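Local coordinates for protein D-glycerate 3-kinase (Cryptococcus neoformans var. grubii serotype A, PDB 6CKG) that probably phosphorylates the 3-hydroxyl of D-glycerate at the expense of ATP, at residues S37-N40 with C45-L48; G51-Q56 with N184-L189; D69-E72 with G76-L79; I317-I320 with I324-T327. All blocks are in the same frame, centred on the assembly; numbering follows the deposited sequence.

Interaction 1: residues S37-N40 with C45-L48; sequences SSWN and CPPL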
ATOM      1  N   SER A  37      18.141 -19.488  -2.158  1.00 50.70           N
ATOM      2  CA  SER A  37      19.580 -19.744  -2.065  1.00 53.18           C
ATOM      3  C   SER A  37      20.158 -19.176  -0.779  1.00 53.48           C
ATOM      4  O   SER A  37      21.057 -19.772  -0.175  1.00 60.70           O
ATOM      5  CB  SER A  37      20.313 -19.135  -3.262  1.00 52.55           C
ATOM      6  OG  SER A  37      19.994 -19.820  -4.455  1.00 63.17           O
ATOM      7  N   SER A  38      19.649 -18.024  -0.350  1.00 50.85           N
ATOM      8  CA  SER A  38      20.185 -17.302   0.793  1.00 56.50           C
ATOM      9  C   SER A  38      19.749 -17.883   2.126  1.00 64.01           C
ATOM     10  O   SER A  38      20.404 -17.620   3.140  1.00 66.87           O
ATOM     11  CB  SER A  38      19.754 -15.835   0.734  1.00 54.31           C
ATOM     12  OG  SER A  38      20.308 -15.174  -0.396  1.00 57.93           O
ATOM     13  N   TRP A  39      18.659 -18.649   2.155  1.00 64.11           N
ATOM     14  CA  TRP A  39      18.076 -19.085   3.419  1.00 59.12           C
ATOM     15  C   TRP A  39      19.039 -20.010   4.155  1.00 63.35           C
ATOM     16  O   TRP A  39      19.333 -21.115   3.689  1.00 59.70           O
ATOM     17  CB  TRP A  39      16.718 -19.754   3.177  1.00 52.47           C
ATOM     18  CG  TRP A  39      16.055 -20.236   4.425  1.00 47.15           C
ATOM     19  CD1 TRP A  39      15.877 -21.540   4.804  1.00 47.63           C
ATOM     20  CD2 TRP A  39      15.506 -19.433   5.481  1.00 41.36           C
ATOM     21  NE1 TRP A  39      15.237 -21.594   6.017  1.00 47.76           N
ATOM     22  CE2 TRP A  39      15.001 -20.319   6.457  1.00 45.09           C
ATOM     23  CE3 TRP A  39      15.382 -18.054   5.691  1.00 44.19           C
ATOM     24  CZ2 TRP A  39      14.388 -19.873   7.625  1.00 47.68           C
ATOM     25  CZ3 TRP A  39      14.767 -17.613   6.856  1.00 48.90           C
ATOM     26  CH2 TRP A  39      14.278 -18.525   7.807  1.00 44.01           C
ATOM     27  N   ASN A  40      19.550 -19.549   5.298  1.00 75.15           N
ATOM     28  CA  ASN A  40      20.597 -20.270   6.013  1.00 87.72           C
ATOM     29  C   ASN A  40      20.133 -20.676   7.405  1.00 95.34           C
ATOM     30  O   ASN A  40      20.805 -20.384   8.401  1.00103.95           O
ATOM     31  CB  ASN A  40      21.868 -19.418   6.108  1.00 85.24           C
ATOM     32  N   CYS A  45      12.151 -22.694   4.382  1.00 48.99           N
ATOM     33  CA  CYS A  45      12.255 -21.341   3.853  1.00 41.60           C
ATOM     34  C   CYS A  45      10.895 -20.647   3.924  1.00 37.20           C
ATOM     35  O   CYS A  45       9.885 -21.210   3.476  1.00 34.28           O
ATOM     36  CB  CYS A  45      12.773 -21.345   2.416  1.00 41.49           C
ATOM     37  SG  CYS A  45      13.064 -19.648   1.798  1.00 42.93           S
ATOM     38  N   PRO A  46      10.820 -19.452   4.495  1.00 35.49           N
ATOM     39  CA  PRO A  46       9.549 -18.731   4.556  1.00 33.69           C
ATOM     40  C   PRO A  46       9.130 -18.261   3.175  1.00 32.78           C
ATOM     41  O   PRO A  46       9.956 -18.241   2.246  1.00 32.22           O
ATOM     42  CB  PRO A  46       9.858 -17.534   5.473  1.00 35.60           C
ATOM     43  CG  PRO A  46      11.222 -17.778   6.026  1.00 40.06           C
ATOM     44  CD  PRO A  46      11.924 -18.683   5.087  1.00 39.82           C
ATOM     45  N   PRO A  47       7.863 -17.873   3.000  1.00 32.65           N
ATOM     46  CA  PRO A  47       7.472 -17.186   1.759  1.00 30.12           C
ATOM     47  C   PRO A  47       8.325 -15.943   1.545  1.00 28.26           C
ATOM     48  O   PRO A  47       8.708 -15.261   2.498  1.00 29.67           O
ATOM     49  CB  PRO A  47       6.007 -16.798   1.998  1.00 29.94           C
ATOM     50  CG  PRO A  47       5.572 -17.539   3.212  1.00 34.19           C
ATOM     51  CD  PRO A  47       6.778 -17.885   4.002  1.00 33.55           C
ATOM     52  N   LEU A  48       8.610 -15.654   0.277  1.00 30.91           N
ATOM     53  CA  LEU A  48       9.159 -14.363  -0.110  1.00 31.65           C
ATOM     54  C   LEU A  48       8.073 -13.312   0.046  1.00 30.90           C
ATOM     55  O   LEU A  48       6.989 -13.463  -0.519  1.00 30.71           O
ATOM     56  CB  LEU A  48       9.641 -14.410  -1.560  1.00 29.60           C
ATOM     57  CG  LEU A  48      10.140 -13.097  -2.170  1.00 31.39           C
ATOM     58  CD1 LEU A  48      11.532 -12.755  -1.608  1.00 29.56           C
ATOM     59  CD2 LEU A  48      10.180 -13.203  -3.711  1.00 26.55           C
TER
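The indole of W39 lies against C45 CA and the P46 ring, which cover one face of both its rings. P46 CD sits almost squarely over the six-membered ring, 3.4 Å from its centroid and 5° off the normal, while C45 CA takes the five-membered ring in the same way, 3.7 Å from that centroid. Both are CH-pi contacts, and the proline ring continues the cover outward, its CG reaching W39 CH2 at 3.6 Å. W39 and P46 approach from opposite directions and meet on the indole face. C45 adds a sulfur-aromatic contact of oblique geometry: SG stands 4.5 Å from the centroid of the five-membered ring and 3.9 Å from W39 CB. A chi1 of 180° swings the indole away from the W39 backbone N and across to the returning chain. The contact closes the turn between helix 19-38, which W39 is the first residue to leave, and strand 48-53, the strand that runs into the P-loop of the kinase fold. The rotation of the indole is fixed further by the turn itself, because NE1 donates a hydrogen bond to T43 O. In the next shell, P46 O is hydrogen-bonded to H35 NE2 of helix 19-38, which ties the P46 backbone to the helix preceding W39. C45 O accepts a hydrogen bond from N132 ND2, and the C45 side chain rests on H35 and R36.

Interaction 2: residues G51-Q56 with N184-L189; sequences GVQGPQ and NGFGPL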
ATOM      1  N   GLY A  51       6.660  -6.522  -1.203  1.00 23.82           N
ATOM      2  CA  GLY A  51       5.886  -5.295  -1.037  1.00 24.61           C
ATOM      3  C   GLY A  51       5.557  -4.668  -2.388  1.00 27.50           C
ATOM      4  O   GLY A  51       6.349  -4.705  -3.325  1.00 24.48           O
ATOM      5  N   VAL A  52       4.370  -4.079  -2.481  1.00 24.70           N
ATOM      6  CA  VAL A  52       3.921  -3.435  -3.714  1.00 24.63           C
ATOM      7  C   VAL A  52       3.293  -2.098  -3.354  1.00 25.04           C
ATOM      8  O   VAL A  52       2.432  -2.030  -2.468  1.00 24.65           O
ATOM      9  CB  VAL A  52       2.911  -4.304  -4.494  1.00 31.55           C
ATOM     10  CG1 VAL A  52       2.403  -3.549  -5.731  1.00 28.36           C
ATOM     11  CG2 VAL A  52       3.538  -5.642  -4.892  1.00 30.25           C
ATOM     12  N   GLN A  53       3.736  -1.026  -4.011  1.00 25.37           N
ATOM     13  CA  GLN A  53       3.122   0.281  -3.792  1.00 23.96           C
ATOM     14  C   GLN A  53       2.886   0.954  -5.135  1.00 28.08           C
ATOM     15  O   GLN A  53       3.694   0.835  -6.062  1.00 27.60           O
ATOM     16  CB  GLN A  53       3.969   1.173  -2.865  1.00 22.12           C
ATOM     17  CG  GLN A  53       3.318   2.557  -2.493  1.00 24.24           C
ATOM     18  CD  GLN A  53       3.513   3.631  -3.560  1.00 27.73           C
ATOM     19  OE1 GLN A  53       4.471   3.591  -4.329  1.00 25.73           O
ATOM     20  NE2 GLN A  53       2.596   4.589  -3.615  1.00 27.71           N
ATOM     21  N   GLY A  54       1.752   1.630  -5.240  1.00 27.71           N
ATOM     22  CA  GLY A  54       1.378   2.337  -6.438  1.00 33.52           C
ATOM     23  C   GLY A  54       0.171   3.205  -6.150  1.00 44.63           C
ATOM     24  O   GLY A  54      -0.563   2.988  -5.179  1.00 42.81           O
ATOM     25  N   PRO A  55      -0.058   4.208  -6.985  1.00 52.99           N
ATOM     26  CA  PRO A  55      -1.068   5.215  -6.671  1.00 60.05           C
ATOM     27  C   PRO A  55      -2.482   4.725  -6.932  1.00 66.05           C
ATOM     28  O   PRO A  55      -2.720   3.718  -7.606  1.00 59.10           O
ATOM     29  CB  PRO A  55      -0.712   6.365  -7.614  1.00 63.28           C
ATOM     30  CG  PRO A  55      -0.122   5.688  -8.782  1.00 59.76           C
ATOM     31  CD  PRO A  55       0.658   4.525  -8.231  1.00 58.53           C
ATOM     32  N   GLN A  56      -3.424   5.473  -6.356  1.00 79.22           N
ATOM     33  CA  GLN A  56      -4.843   5.353  -6.658  1.00 78.32           C
ATOM     34  C   GLN A  56      -5.093   5.558  -8.144  1.00 79.73           C
ATOM     35  O   GLN A  56      -4.975   6.679  -8.651  1.00 81.62           O
ATOM     36  CB  GLN A  56      -5.646   6.373  -5.852  1.00 73.12           C
ATOM     37  CG  GLN A  56      -6.105   5.867  -4.515  1.00 71.52           C
ATOM     38  CD  GLN A  56      -5.480   6.607  -3.366  1.00 70.88           C
ATOM     39  OE1 GLN A  56      -4.346   7.084  -3.454  1.00 67.90           O
ATOM     40  NE2 GLN A  56      -6.222   6.720  -2.275  1.00 73.30           N
ATOM     41  N   ASN A 184       2.309   1.603   1.062  1.00 24.75           N
ATOM     42  CA  ASN A 184       3.226   0.598   1.579  1.00 22.72           C
ATOM     43  C   ASN A 184       4.664   1.080   1.410  1.00 21.67           C
ATOM     44  O   ASN A 184       5.045   1.588   0.352  1.00 22.95           O
ATOM     45  CB  ASN A 184       3.005  -0.758   0.879  1.00 22.39           C
ATOM     46  CG  ASN A 184       1.942  -1.590   1.569  1.00 27.72           C
ATOM     47  OD1 ASN A 184       1.075  -1.047   2.263  1.00 27.19           O
ATOM     48  ND2 ASN A 184       2.000  -2.914   1.395  1.00 26.92           N
ATOM     49  N   GLY A 185       5.457   0.954   2.465  1.00 23.50           N
ATOM     50  CA  GLY A 185       6.835   1.396   2.406  1.00 23.04           C
ATOM     51  C   GLY A 185       7.050   2.891   2.634  1.00 25.90           C
ATOM     52  O   GLY A 185       8.201   3.316   2.793  1.00 27.96           O
ATOM     53  N   PHE A 186       5.992   3.697   2.691  1.00 23.40           N
ATOM     54  CA  PHE A 186       6.168   5.126   2.967  1.00 22.89           C
ATOM     55  C   PHE A 186       6.942   5.315   4.265  1.00 24.21           C
ATOM     56  O   PHE A 186       6.686   4.629   5.260  1.00 28.64           O
ATOM     57  CB  PHE A 186       4.816   5.834   3.062  1.00 19.84           C
ATOM     58  CG  PHE A 186       4.202   6.147   1.731  1.00 22.07           C
ATOM     59  CD1 PHE A 186       4.675   5.550   0.579  1.00 21.21           C
ATOM     60  CD2 PHE A 186       3.158   7.052   1.632  1.00 22.42           C
ATOM     61  CE1 PHE A 186       4.107   5.834  -0.662  1.00 23.08           C
ATOM     62  CE2 PHE A 186       2.580   7.349   0.405  1.00 23.48           C
ATOM     63  CZ  PHE A 186       3.064   6.749  -0.748  1.00 23.94           C
ATOM     64  N   GLY A 187       7.920   6.226   4.239  1.00 23.95           N
ATOM     65  CA  GLY A 187       8.783   6.462   5.378  1.00 24.65           C
ATOM     66  C   GLY A 187       8.484   7.762   6.121  1.00 30.09           C
ATOM     67  O   GLY A 187       8.210   8.807   5.516  1.00 27.88           O
ATOM     68  N   PRO A 188       8.530   7.716   7.453  1.00 26.69           N
ATOM     69  CA  PRO A 188       8.343   8.937   8.245  1.00 29.89           C
ATOM     70  C   PRO A 188       9.548   9.859   8.107  1.00 33.00           C
ATOM     71  O   PRO A 188      10.624   9.460   7.660  1.00 25.11           O
ATOM     72  CB  PRO A 188       8.218   8.413   9.672  1.00 29.46           C
ATOM     73  CG  PRO A 188       9.115   7.177   9.648  1.00 33.12           C
ATOM     74  CD  PRO A 188       8.839   6.551   8.303  1.00 26.40           C
ATOM     75  N   LEU A 189       9.364  11.105   8.532  1.00 27.63           N
ATOM     76  CA  LEU A 189      10.410  12.116   8.481  1.00 33.60           C
ATOM     77  C   LEU A 189      10.846  12.502   9.887  1.00 30.15           C
ATOM     78  O   LEU A 189      10.092  12.360  10.853  1.00 29.94           O
ATOM     79  CB  LEU A 189       9.932  13.377   7.739  1.00 28.71           C
ATOM     80  CG  LEU A 189       9.351  13.162   6.337  1.00 32.69           C
ATOM     81  CD1 LEU A 189       8.711  14.433   5.781  1.00 28.89           C
ATOM     82  CD2 LEU A 189      10.422  12.628   5.385  1.00 33.99           C
TER
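The phenyl ring of F186 and the carboxamide of Q53 meet obliquely, their planes 47° apart and their side chains crossing at about a right angle. Q53 NE2 approaches nearest, 3.5 Å from F186 CE1 and 3.6 Å from F186 CZ, with Q53 CD behind it. Around the same ring stand L235, F298, Q299 and I302, which make it part of the buried interior. The Q53 chain is bent at chi2 (-82°), a turn that brings its amide beside the phenyl group, and both ends of that amide are satisfied: NE2 donates to W182 O, and OE1 accepts from Q250 NE2. The nearer part of the chain packs on backbone, with Q53 CB 3.4 Å and Q53 CG 3.5 Å from N184 O. Strand 48-53 is the middle one of the five parallel strands of the mixed sheet, in the 2-3-1-4-5 order of P-loop kinases, and G54-Q56 begin the Walker A sequence GPQGAGKS, part of which is not modelled. The contact therefore sets the loop that follows strand 176-180 against the strand leading into the phosphate-binding loop. Next to Q53, V52 turns its side chain from this loop, to within about 4 Å of a bound 1,2-ethanediol, but its O lies 3.6 Å from N184 CB. The backbone of V52 is hydrogen-bonded to F179 and G181, and N184 ND2 gives a weak hydrogen bond to F179 O. Between N184 and F186, G185 has a positive phi (82°), a conformation easily reached by glycine.

Interaction 3: residues D69-E72 with G76-L79; sequences DYLE and GLRL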
ATOM      1  N   ASP A  69      -2.672 -14.953 -10.158  1.00 38.85           N
ATOM      2  CA  ASP A  69      -3.138 -16.051 -11.009  1.00 40.37           C
ATOM      3  C   ASP A  69      -2.130 -16.371 -12.104  1.00 34.11           C
ATOM      4  O   ASP A  69      -2.064 -17.508 -12.580  1.00 37.96           O
ATOM      5  CB  ASP A  69      -4.490 -15.715 -11.628  1.00 52.58           C
ATOM      6  CG  ASP A  69      -5.606 -15.669 -10.605  1.00 67.10           C
ATOM      7  OD1 ASP A  69      -5.535 -16.409  -9.599  1.00 71.15           O
ATOM      8  OD2 ASP A  69      -6.558 -14.891 -10.813  1.00 78.36           O
ATOM      9  N   TYR A  70      -1.342 -15.381 -12.511  1.00 35.45           N
ATOM     10  CA  TYR A  70      -0.300 -15.605 -13.505  1.00 37.06           C
ATOM     11  C   TYR A  70       0.812 -16.482 -12.935  1.00 38.73           C
ATOM     12  O   TYR A  70       1.247 -17.448 -13.577  1.00 37.00           O
ATOM     13  CB  TYR A  70       0.242 -14.247 -13.965  1.00 37.97           C
ATOM     14  CG  TYR A  70       1.152 -14.284 -15.155  1.00 33.27           C
ATOM     15  CD1 TYR A  70       2.527 -14.412 -14.998  1.00 34.88           C
ATOM     16  CD2 TYR A  70       0.645 -14.157 -16.441  1.00 33.98           C
ATOM     17  CE1 TYR A  70       3.371 -14.425 -16.090  1.00 37.55           C
ATOM     18  CE2 TYR A  70       1.490 -14.182 -17.544  1.00 43.43           C
ATOM     19  CZ  TYR A  70       2.846 -14.319 -17.358  1.00 41.05           C
ATOM     20  OH  TYR A  70       3.683 -14.342 -18.446  1.00 48.48           O
ATOM     21  N   LEU A  71       1.278 -16.164 -11.718  1.00 30.26           N
ATOM     22  CA  LEU A  71       2.343 -16.951 -11.098  1.00 30.64           C
ATOM     23  C   LEU A  71       1.875 -18.363 -10.759  1.00 33.20           C
ATOM     24  O   LEU A  71       2.635 -19.330 -10.918  1.00 34.73           O
ATOM     25  CB  LEU A  71       2.859 -16.236  -9.846  1.00 29.54           C
ATOM     26  CG  LEU A  71       3.648 -14.951 -10.153  1.00 35.17           C
ATOM     27  CD1 LEU A  71       4.035 -14.172  -8.888  1.00 32.83           C
ATOM     28  CD2 LEU A  71       4.880 -15.283 -10.982  1.00 32.18           C
ATOM     29  N   GLU A  72       0.627 -18.505 -10.290  1.00 30.46           N
ATOM     30  CA  GLU A  72       0.113 -19.826  -9.944  1.00 33.80           C
ATOM     31  C   GLU A  72      -0.081 -20.673 -11.189  1.00 37.39           C
ATOM     32  O   GLU A  72       0.261 -21.863 -11.201  1.00 40.12           O
ATOM     33  CB  GLU A  72      -1.205 -19.715  -9.165  1.00 36.81           C
ATOM     34  CG  GLU A  72      -1.105 -18.959  -7.822  1.00 44.73           C
ATOM     35  CD  GLU A  72      -2.277 -19.216  -6.873  1.00 55.99           C
ATOM     36  OE1 GLU A  72      -3.421 -19.361  -7.364  1.00 59.11           O
ATOM     37  OE2 GLU A  72      -2.045 -19.274  -5.635  1.00 47.03           O
ATOM     38  N   GLY A  76       3.584 -22.351 -11.351  1.00 39.92           N
ATOM     39  CA  GLY A  76       3.332 -23.332 -10.311  1.00 35.83           C
ATOM     40  C   GLY A  76       3.509 -22.830  -8.894  1.00 30.79           C
ATOM     41  O   GLY A  76       3.677 -23.635  -7.976  1.00 35.43           O
ATOM     42  N   LEU A  77       3.469 -21.526  -8.680  1.00 32.70           N
ATOM     43  CA  LEU A  77       3.654 -20.989  -7.338  1.00 31.61           C
ATOM     44  C   LEU A  77       2.342 -20.977  -6.556  1.00 34.87           C
ATOM     45  O   LEU A  77       1.245 -20.956  -7.121  1.00 34.16           O
ATOM     46  CB  LEU A  77       4.221 -19.571  -7.393  1.00 26.64           C
ATOM     47  CG  LEU A  77       5.566 -19.434  -8.118  1.00 29.22           C
ATOM     48  CD1 LEU A  77       6.050 -18.017  -7.981  1.00 26.80           C
ATOM     49  CD2 LEU A  77       6.596 -20.454  -7.596  1.00 28.35           C
ATOM     50  N   ARG A  78       2.473 -20.976  -5.232  1.00 29.40           N
ATOM     51  CA  ARG A  78       1.343 -20.781  -4.334  1.00 26.53           C
ATOM     52  C   ARG A  78       1.496 -19.399  -3.706  1.00 28.50           C
ATOM     53  O   ARG A  78       2.544 -19.084  -3.129  1.00 30.77           O
ATOM     54  CB  ARG A  78       1.276 -21.873  -3.270  1.00 31.75           C
ATOM     55  CG  ARG A  78       1.071 -23.275  -3.836  1.00 30.87           C
ATOM     56  CD  ARG A  78       1.172 -24.344  -2.754  1.00 38.68           C
ATOM     57  NE  ARG A  78       0.112 -24.235  -1.751  1.00 36.13           N
ATOM     58  CZ  ARG A  78      -1.131 -24.682  -1.921  1.00 43.30           C
ATOM     59  NH1 ARG A  78      -1.478 -25.267  -3.062  1.00 46.04           N
ATOM     60  NH2 ARG A  78      -2.036 -24.542  -0.958  1.00 47.13           N
ATOM     61  N   LEU A  79       0.466 -18.575  -3.848  1.00 28.04           N
ATOM     62  CA  LEU A  79       0.504 -17.179  -3.446  1.00 29.50           C
ATOM     63  C   LEU A  79      -0.536 -16.894  -2.374  1.00 32.53           C
ATOM     64  O   LEU A  79      -1.586 -17.545  -2.300  1.00 29.72           O
ATOM     65  CB  LEU A  79       0.266 -16.244  -4.639  1.00 37.76           C
ATOM     66  CG  LEU A  79       1.566 -15.847  -5.341  1.00 38.07           C
ATOM     67  CD1 LEU A  79       1.902 -16.914  -6.348  1.00 37.38           C
ATOM     68  CD2 LEU A  79       1.530 -14.475  -5.998  1.00 36.68           C
TER
HETATM   69  O   HOH W   1       0.112 -23.301  -8.095  1.00 45.10           O
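L71 and E72, in the last turns of helix 63-75, receive the chain as it comes off the helix at G76, a residue of positive phi (61°), and runs into edge strand 79-83. This is the exit from the helix of a beta-alpha-beta unit, the helix that follows the P-loop in the kinase fold. Backbone bonding comes first. L77 N donates to L71 O at 3.2 Å, nearly straight at the hydrogen but from above the carbonyl plane rather than on a lone pair, and G76 N makes a weak bond to E72 O. A water bridges the turn, donating to L77 O at 2.8 Å and, weakly, to E72 O. L77 O also receives a CA-H...O contact, 3.2 Å from E72 CA, with E72 CG folded just as close against it. The apolar contacts centre on buried L71. L71 CB touches L79 CD1 at 3.7 Å, and the two leucines cross at about a right angle to bring L71 CD1 to 3.8 Å from L79 CD2. L77 CD1 lies more loosely beside L71 CB. L79 is backed by V176 and I178 of the adjoining strand, and L71 by A25 of helix 19-38. R78 starts out away from the helix, and its NE and NH2 are hydrogen-bonded to P173 O and Q171 O, respectively. The remaining bond is from side chain to backbone: E72, extended beyond CG, receives L79 N on the anti lone pair of OE2, at 3.2 Å with an N-H...O angle of 162°.

Interaction 4: residues I317-I320 with I324-T327; sequences IVNI and IVGT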
ATOM      1  N   ILE A 317       8.093   3.152 -14.225  1.00 33.74           N
ATOM      2  CA  ILE A 317       7.715   4.543 -14.427  1.00 36.94           C
ATOM      3  C   ILE A 317       6.702   4.568 -15.559  1.00 34.22           C
ATOM      4  O   ILE A 317       6.981   4.071 -16.655  1.00 35.10           O
ATOM      5  CB  ILE A 317       8.943   5.410 -14.744  1.00 36.21           C
ATOM      6  CG1 ILE A 317       9.933   5.323 -13.576  1.00 39.76           C
ATOM      7  CG2 ILE A 317       8.533   6.845 -15.046  1.00 38.19           C
ATOM      8  CD1 ILE A 317      11.221   6.068 -13.779  1.00 46.20           C
ATOM      9  N   VAL A 318       5.516   5.115 -15.298  1.00 33.27           N
ATOM     10  CA  VAL A 318       4.415   5.007 -16.249  1.00 36.06           C
ATOM     11  C   VAL A 318       3.929   6.396 -16.658  1.00 37.74           C
ATOM     12  O   VAL A 318       4.040   7.371 -15.902  1.00 34.26           O
ATOM     13  CB  VAL A 318       3.258   4.166 -15.663  1.00 35.87           C
ATOM     14  CG1 VAL A 318       3.726   2.744 -15.371  1.00 34.67           C
ATOM     15  CG2 VAL A 318       2.719   4.812 -14.404  1.00 39.25           C
ATOM     16  N   ASN A 319       3.389   6.485 -17.877  1.00 38.61           N
ATOM     17  CA  ASN A 319       2.787   7.727 -18.339  1.00 44.51           C
ATOM     18  C   ASN A 319       1.308   7.734 -17.952  1.00 43.13           C
ATOM     19  O   ASN A 319       0.822   6.836 -17.260  1.00 36.79           O
ATOM     20  CB  ASN A 319       3.005   7.926 -19.845  1.00 43.88           C
ATOM     21  CG  ASN A 319       2.386   6.822 -20.701  1.00 48.21           C
ATOM     22  OD1 ASN A 319       1.536   6.052 -20.253  1.00 47.30           O
ATOM     23  ND2 ASN A 319       2.818   6.755 -21.959  1.00 47.59           N
ATOM     24  N   ILE A 320       0.573   8.754 -18.405  1.00 46.94           N
ATOM     25  CA  ILE A 320      -0.809   8.911 -17.968  1.00 49.70           C
ATOM     26  C   ILE A 320      -1.694   7.809 -18.529  1.00 52.71           C
ATOM     27  O   ILE A 320      -2.732   7.488 -17.938  1.00 49.04           O
ATOM     28  CB  ILE A 320      -1.344  10.309 -18.339  1.00 53.50           C
ATOM     29  CG1 ILE A 320      -2.631  10.602 -17.558  1.00 58.30           C
ATOM     30  CG2 ILE A 320      -1.567  10.422 -19.845  1.00 50.18           C
ATOM     31  CD1 ILE A 320      -2.785  12.061 -17.142  1.00 63.17           C
ATOM     32  N   ILE A 324       4.252   1.630 -19.485  1.00 46.24           N
ATOM     33  CA  ILE A 324       5.601   1.707 -18.940  1.00 45.09           C
ATOM     34  C   ILE A 324       6.454   2.554 -19.876  1.00 44.23           C
ATOM     35  O   ILE A 324       6.539   2.281 -21.077  1.00 44.47           O
ATOM     36  CB  ILE A 324       6.197   0.305 -18.758  1.00 42.65           C
ATOM     37  CG1 ILE A 324       5.412  -0.456 -17.700  1.00 37.82           C
ATOM     38  CG2 ILE A 324       7.681   0.387 -18.386  1.00 42.36           C
ATOM     39  CD1 ILE A 324       5.696  -1.932 -17.717  1.00 41.14           C
ATOM     40  N   VAL A 325       7.071   3.598 -19.334  1.00 38.99           N
ATOM     41  CA  VAL A 325       8.024   4.399 -20.094  1.00 44.08           C
ATOM     42  C   VAL A 325       9.446   4.262 -19.576  1.00 47.10           C
ATOM     43  O   VAL A 325      10.378   4.713 -20.256  1.00 48.78           O
ATOM     44  CB  VAL A 325       7.611   5.887 -20.138  1.00 45.80           C
ATOM     45  CG1 VAL A 325       6.293   6.044 -20.895  1.00 47.88           C
ATOM     46  CG2 VAL A 325       7.492   6.450 -18.739  1.00 46.56           C
ATOM     47  N   GLY A 326       9.647   3.658 -18.411  1.00 41.81           N
ATOM     48  CA  GLY A 326      10.982   3.356 -17.938  1.00 38.82           C
ATOM     49  C   GLY A 326      10.927   2.415 -16.756  1.00 37.06           C
ATOM     50  O   GLY A 326       9.898   2.285 -16.086  1.00 33.43           O
ATOM     51  N   THR A 327      12.045   1.737 -16.521  1.00 36.78           N
ATOM     52  CA  THR A 327      12.190   0.906 -15.338  1.00 35.96           C
ATOM     53  C   THR A 327      13.511   1.228 -14.670  1.00 36.09           C
ATOM     54  O   THR A 327      14.487   1.606 -15.328  1.00 38.14           O
ATOM     55  CB  THR A 327      12.132  -0.602 -15.655  1.00 40.70           C
ATOM     56  OG1 THR A 327      13.195  -0.937 -16.553  1.00 41.61           O
ATOM     57  CG2 THR A 327      10.796  -0.968 -16.271  1.00 33.10           C
TER
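I317 pairs with both V325 and G326 in a classic beta bulge, which shifts the register of the antiparallel hairpin by one residue before V318 pairs with I324 in a non-hydrogen-bonded pair. I317 N donates to G326 O at 2.7 Å, and I317 O in return is gripped by two amides. V325 N reaches that oxygen at 2.7 Å, nearly along the C=O axis, whereas G326 N comes in at 3.2 Å and less straight. The extra residue also brings its side chain onto the shared carbonyl: V325 CG1 is anti to the carbonyl carbon (chi1 -64°), which leaves CG2 between the backbone N and the carbonyl carbon, 3.2 Å from I317 O. The same methyl meets I317 CG2 at 3.9 Å, the two side chains crossing at about a right angle. V325 CG1 meets N319 obliquely, 3.7 Å from N319 ND2. The N319 amide is held by the turn as well, since OD1 accepts a hydrogen bond from E323 N. V318 and I324 share the sheet face opposite to that of I317, with V318 CG1 4.3 Å from I324 CG1, a loose apolar contact. On the V318-I324 face the hairpin is covered by M20 of helix 19-38, and W262 of helix 258-273 also packs on V318. Strand 324-329 is the outermost strand on this side of the mixed sheet and its one antiparallel member, while strand 313-318 runs parallel to strand 247-253, where I251 touches V318 and Q252 touches I317.

Interactions 2 and 4 reach the same mixed sheet, at its central strand 48-53 and at the hairpin 313-318/324-329 along one edge; their centres are 18 Å apart. Interaction 3 leads into strand 79-83 at the other edge, its centre 25 Å from that of interaction 4. Interaction 1 closes the turn before strand 48-53, so it and interaction 2 adjoin in sequence although their centres are 24 Å apart. Interaction 3 is nested inside the chain loop that interaction 2 closes, and interaction 4 comes last. Interaction 2, near the centre of the chain, reaches the start of the P-loop; the other three shape connections at the periphery of the fold.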